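Local coordinates for putative O-Methyltransferase (Corynebacterium glutamicum, PDB 3DR5), which is a putative O-methyltransferase that probably transfers a methyl group from S-adenosyl-L-methionine to a hydroxyl of a substrate not yet identified, at residues T52-P65 / L125-V137. Numbering follows the deposited sequence.
Sequences TNGNGSTGAIAITP and LANDSYQLVFGQV
Ile61 and Tyr130 meet where strands 59-63 and 130-135 run parallel as the central neighbours of a Rossmann-like methyltransferase sheet with strand order 3-2-1-4-5-7-6. From Ile61 to Ile63 the pairing is regular: Ile61 N donates to Leu132 O, Phe134 N to Ile61 O, and Ile63 N to Phe134 O at 2.7 Å. The backbones of Ala60 and Ala62 hydrogen-bond to strand 83-87 on the other flank.

The tight part is apolar. On one face the beta-branched Ile61, Ile63 and Val133 suit extended backbone, and Tyr130 adds a flat ring; Ile63 CD1 lies 3.9 Å from Val133 CG1, and helix 142-152 adds Leu145 against Ile63. On the other face the small Ala60 and Ala62 leave room for helix 67-77, whose Val70 packs on both Ala62 and Phe134.

Toward the loops, Asn53, Ser57, Thr58 and Ser129 are partly exposed, and Asn55, Gly56 and Asp128 exposed. Asn53 OD1 accepts from Asn55 N, an Asx turn, and Gly56 has the positive phi that favours glycine. Yet the buried Gln131 side chain runs in among Thr52, Gly54 and Ser57. Two backbone bonds tie this end: Gln131 N to Gly59 O, 3.1 Å, and the straighter Thr58 N to Ser129 O, 2.7 Å at 170°. Gly59 must be glycine, since a CB would jam against the preceding carbonyl O.

Tyr130 is buried beneath Ile61; its OH makes a weak bond to Arg112. Ile61 CG1 is trans to the carbonyl carbon (chi1 -62°), and the extended chi2 carries CD1 over the ring. There Ile61 CD1 makes a CH-pi contact, 3.7 Å from the Tyr130 centroid and 7° off the normal.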
# COMPACT_ATOMS: atom_id res chain seq x y z
N THR A 52 9.44 1.88 -1.33
CA THR A 52 10.03 3.22 -1.39
C THR A 52 11.53 3.13 -1.62
O THR A 52 12.18 2.13 -1.28
CB THR A 52 9.70 4.07 -0.13
OG1 THR A 52 10.06 3.35 1.06
CG2 THR A 52 8.22 4.41 -0.11
N ASN A 53 12.10 4.19 -2.19
CA ASN A 53 13.51 4.20 -2.57
C ASN A 53 14.57 4.54 -1.54
O ASN A 53 14.69 5.69 -1.13
CB ASN A 53 13.66 5.10 -3.80
CG ASN A 53 14.94 4.84 -4.58
OD1 ASN A 53 15.80 4.08 -4.14
ND2 ASN A 53 15.08 5.49 -5.74
N GLY A 54 15.34 3.53 -1.14
CA GLY A 54 16.39 3.73 -0.16
C GLY A 54 17.56 4.54 -0.69
O GLY A 54 18.31 5.14 0.09
N ASN A 55 17.71 4.56 -2.02
CA ASN A 55 18.79 5.31 -2.67
C ASN A 55 18.67 6.82 -2.46
O ASN A 55 17.71 7.44 -2.91
CB ASN A 55 18.82 5.01 -4.17
CG ASN A 55 19.29 3.58 -4.48
OD1 ASN A 55 18.48 2.69 -4.75
ND2 ASN A 55 20.60 3.37 -4.42
N GLY A 56 19.66 7.39 -1.77
CA GLY A 56 19.67 8.82 -1.49
C GLY A 56 18.79 9.19 -0.31
O GLY A 56 18.66 10.35 0.05
N SER A 57 18.21 8.17 0.31
CA SER A 57 17.32 8.34 1.45
C SER A 57 17.98 8.01 2.78
O SER A 57 18.76 7.07 2.89
CB SER A 57 16.09 7.47 1.24
OG SER A 57 15.30 7.35 2.42
N THR A 58 17.66 8.80 3.81
CA THR A 58 18.20 8.55 5.14
C THR A 58 17.45 7.33 5.69
O THR A 58 18.00 6.56 6.49
CB THR A 58 17.98 9.76 6.07
OG1 THR A 58 18.58 10.92 5.49
CG2 THR A 58 18.62 9.51 7.44
N GLY A 59 16.20 7.17 5.27
CA GLY A 59 15.40 6.05 5.74
C GLY A 59 13.97 6.42 6.09
O GLY A 59 13.31 7.21 5.39
N ALA A 60 13.48 5.88 7.19
CA ALA A 60 12.12 6.14 7.61
C ALA A 60 12.01 6.80 8.97
O ALA A 60 12.96 6.79 9.76
CB ALA A 60 11.32 4.82 7.61
N ILE A 61 10.85 7.39 9.22
CA ILE A 61 10.57 8.02 10.50
C ILE A 61 9.26 7.41 11.05
O ILE A 61 8.26 7.31 10.33
CB ILE A 61 10.35 9.54 10.40
CG1 ILE A 61 11.61 10.22 9.88
CG2 ILE A 61 10.01 10.11 11.79
CD1 ILE A 61 11.44 11.72 9.65
N ALA A 62 9.30 7.00 12.32
CA ALA A 62 8.11 6.47 12.98
C ALA A 62 7.80 7.40 14.17
O ALA A 62 8.56 7.48 15.13
CB ALA A 62 8.34 5.03 13.49
N ILE A 63 6.69 8.12 14.08
CA ILE A 63 6.27 9.04 15.13
C ILE A 63 5.08 8.39 15.83
O ILE A 63 3.94 8.49 15.38
CB ILE A 63 5.85 10.39 14.52
CG1 ILE A 63 7.08 11.06 13.90
CG2 ILE A 63 5.23 11.27 15.59
CD1 ILE A 63 6.78 11.81 12.62
N THR A 64 5.36 7.75 16.96
CA THR A 64 4.33 7.03 17.69
C THR A 64 4.83 6.54 19.05
O THR A 64 6.02 6.30 19.22
CB THR A 64 3.91 5.79 16.86
OG1 THR A 64 3.08 4.93 17.65
CG2 THR A 64 5.16 4.99 16.42
N PRO A 65 3.91 6.38 20.02
CA PRO A 65 4.25 5.90 21.37
C PRO A 65 4.72 4.45 21.32
O PRO A 65 5.44 4.00 22.20
CB PRO A 65 2.94 6.02 22.13
CG PRO A 65 2.22 7.12 21.45
CD PRO A 65 2.56 6.96 19.98
N LEU A 125 15.39 18.22 11.45
CA LEU A 125 15.78 17.15 10.54
C LEU A 125 15.99 17.71 9.14
O LEU A 125 15.47 18.77 8.80
CB LEU A 125 14.72 16.04 10.56
CG LEU A 125 14.40 15.41 11.93
CD1 LEU A 125 13.16 14.53 11.80
CD2 LEU A 125 15.59 14.60 12.44
N ALA A 126 16.74 16.99 8.33
CA ALA A 126 17.04 17.44 6.97
C ALA A 126 15.90 17.27 5.98
O ALA A 126 15.31 16.21 5.88
CB ALA A 126 18.30 16.73 6.46
N ASN A 127 15.61 18.34 5.25
CA ASN A 127 14.56 18.33 4.24
C ASN A 127 14.90 17.38 3.08
O ASN A 127 16.07 17.16 2.76
CB ASN A 127 14.36 19.72 3.64
CG ASN A 127 13.57 20.65 4.53
OD1 ASN A 127 12.75 20.20 5.34
ND2 ASN A 127 13.80 21.96 4.38
N ASP A 128 13.87 16.79 2.47
CA ASP A 128 14.06 15.93 1.31
C ASP A 128 15.01 14.76 1.55
O ASP A 128 15.80 14.41 0.68
CB ASP A 128 14.58 16.80 0.15
CG ASP A 128 14.48 16.12 -1.21
OD1 ASP A 128 13.44 15.50 -1.49
OD2 ASP A 128 15.45 16.22 -2.01
N SER A 129 14.93 14.16 2.73
CA SER A 129 15.83 13.07 3.06
C SER A 129 15.16 11.76 3.46
O SER A 129 15.84 10.75 3.64
CB SER A 129 16.75 13.49 4.20
OG SER A 129 17.91 14.16 3.74
N TYR A 130 13.84 11.76 3.57
CA TYR A 130 13.14 10.57 4.01
C TYR A 130 12.19 9.99 2.98
O TYR A 130 11.47 10.72 2.30
CB TYR A 130 12.42 10.89 5.32
CG TYR A 130 13.38 11.28 6.44
CD1 TYR A 130 14.00 10.29 7.22
CD2 TYR A 130 13.75 12.61 6.65
CE1 TYR A 130 14.95 10.63 8.18
CE2 TYR A 130 14.70 12.95 7.60
CZ TYR A 130 15.30 11.95 8.37
OH TYR A 130 16.24 12.29 9.32
N GLN A 131 12.18 8.66 2.90
CA GLN A 131 11.34 7.93 1.96
C GLN A 131 10.01 7.47 2.56
O GLN A 131 9.08 7.11 1.84
CB GLN A 131 12.09 6.71 1.45
CG GLN A 131 12.19 5.60 2.52
CD GLN A 131 13.24 4.54 2.21
OE1 GLN A 131 12.92 3.47 1.70
NE2 GLN A 131 14.49 4.86 2.50
N LEU A 132 9.92 7.49 3.89
CA LEU A 132 8.71 7.02 4.55
C LEU A 132 8.55 7.61 5.95
O LEU A 132 9.50 7.60 6.74
CB LEU A 132 8.71 5.48 4.63
CG LEU A 132 7.61 4.76 5.42
CD1 LEU A 132 6.28 4.90 4.69
CD2 LEU A 132 7.96 3.28 5.59
N VAL A 133 7.36 8.11 6.24
CA VAL A 133 7.08 8.66 7.55
C VAL A 133 5.73 8.13 8.03
O VAL A 133 4.71 8.27 7.36
CB VAL A 133 7.06 10.22 7.52
CG1 VAL A 133 6.73 10.77 8.91
CG2 VAL A 133 8.41 10.75 7.05
N PHE A 134 5.75 7.49 9.19
CA PHE A 134 4.54 6.95 9.79
C PHE A 134 4.23 7.83 11.00
O PHE A 134 5.10 8.09 11.85
CB PHE A 134 4.74 5.51 10.28
CG PHE A 134 3.59 5.00 11.10
CD1 PHE A 134 2.46 4.45 10.48
CD2 PHE A 134 3.61 5.10 12.49
CE1 PHE A 134 1.37 4.03 11.25
CE2 PHE A 134 2.52 4.68 13.26
CZ PHE A 134 1.40 4.13 12.64
N GLY A 135 2.99 8.29 11.07
CA GLY A 135 2.58 9.12 12.18
C GLY A 135 1.36 8.60 12.93
O GLY A 135 0.35 8.24 12.33
N GLN A 136 1.49 8.50 14.25
CA GLN A 136 0.38 8.08 15.09
C GLN A 136 0.22 9.26 16.06
O GLN A 136 0.87 9.33 17.10
CB GLN A 136 0.68 6.80 15.88
CG GLN A 136 -0.46 6.40 16.80
CD GLN A 136 -1.48 5.49 16.13
OE1 GLN A 136 -2.65 5.85 15.98
NE2 GLN A 136 -1.04 4.31 15.73
N VAL A 137 -0.67 10.18 15.72
CA VAL A 137 -0.90 11.37 16.52
C VAL A 137 -2.38 11.62 16.77
O VAL A 137 -3.24 10.89 16.26
CB VAL A 137 -0.29 12.62 15.82
CG1 VAL A 137 1.21 12.42 15.61
CG2 VAL A 137 -0.97 12.85 14.47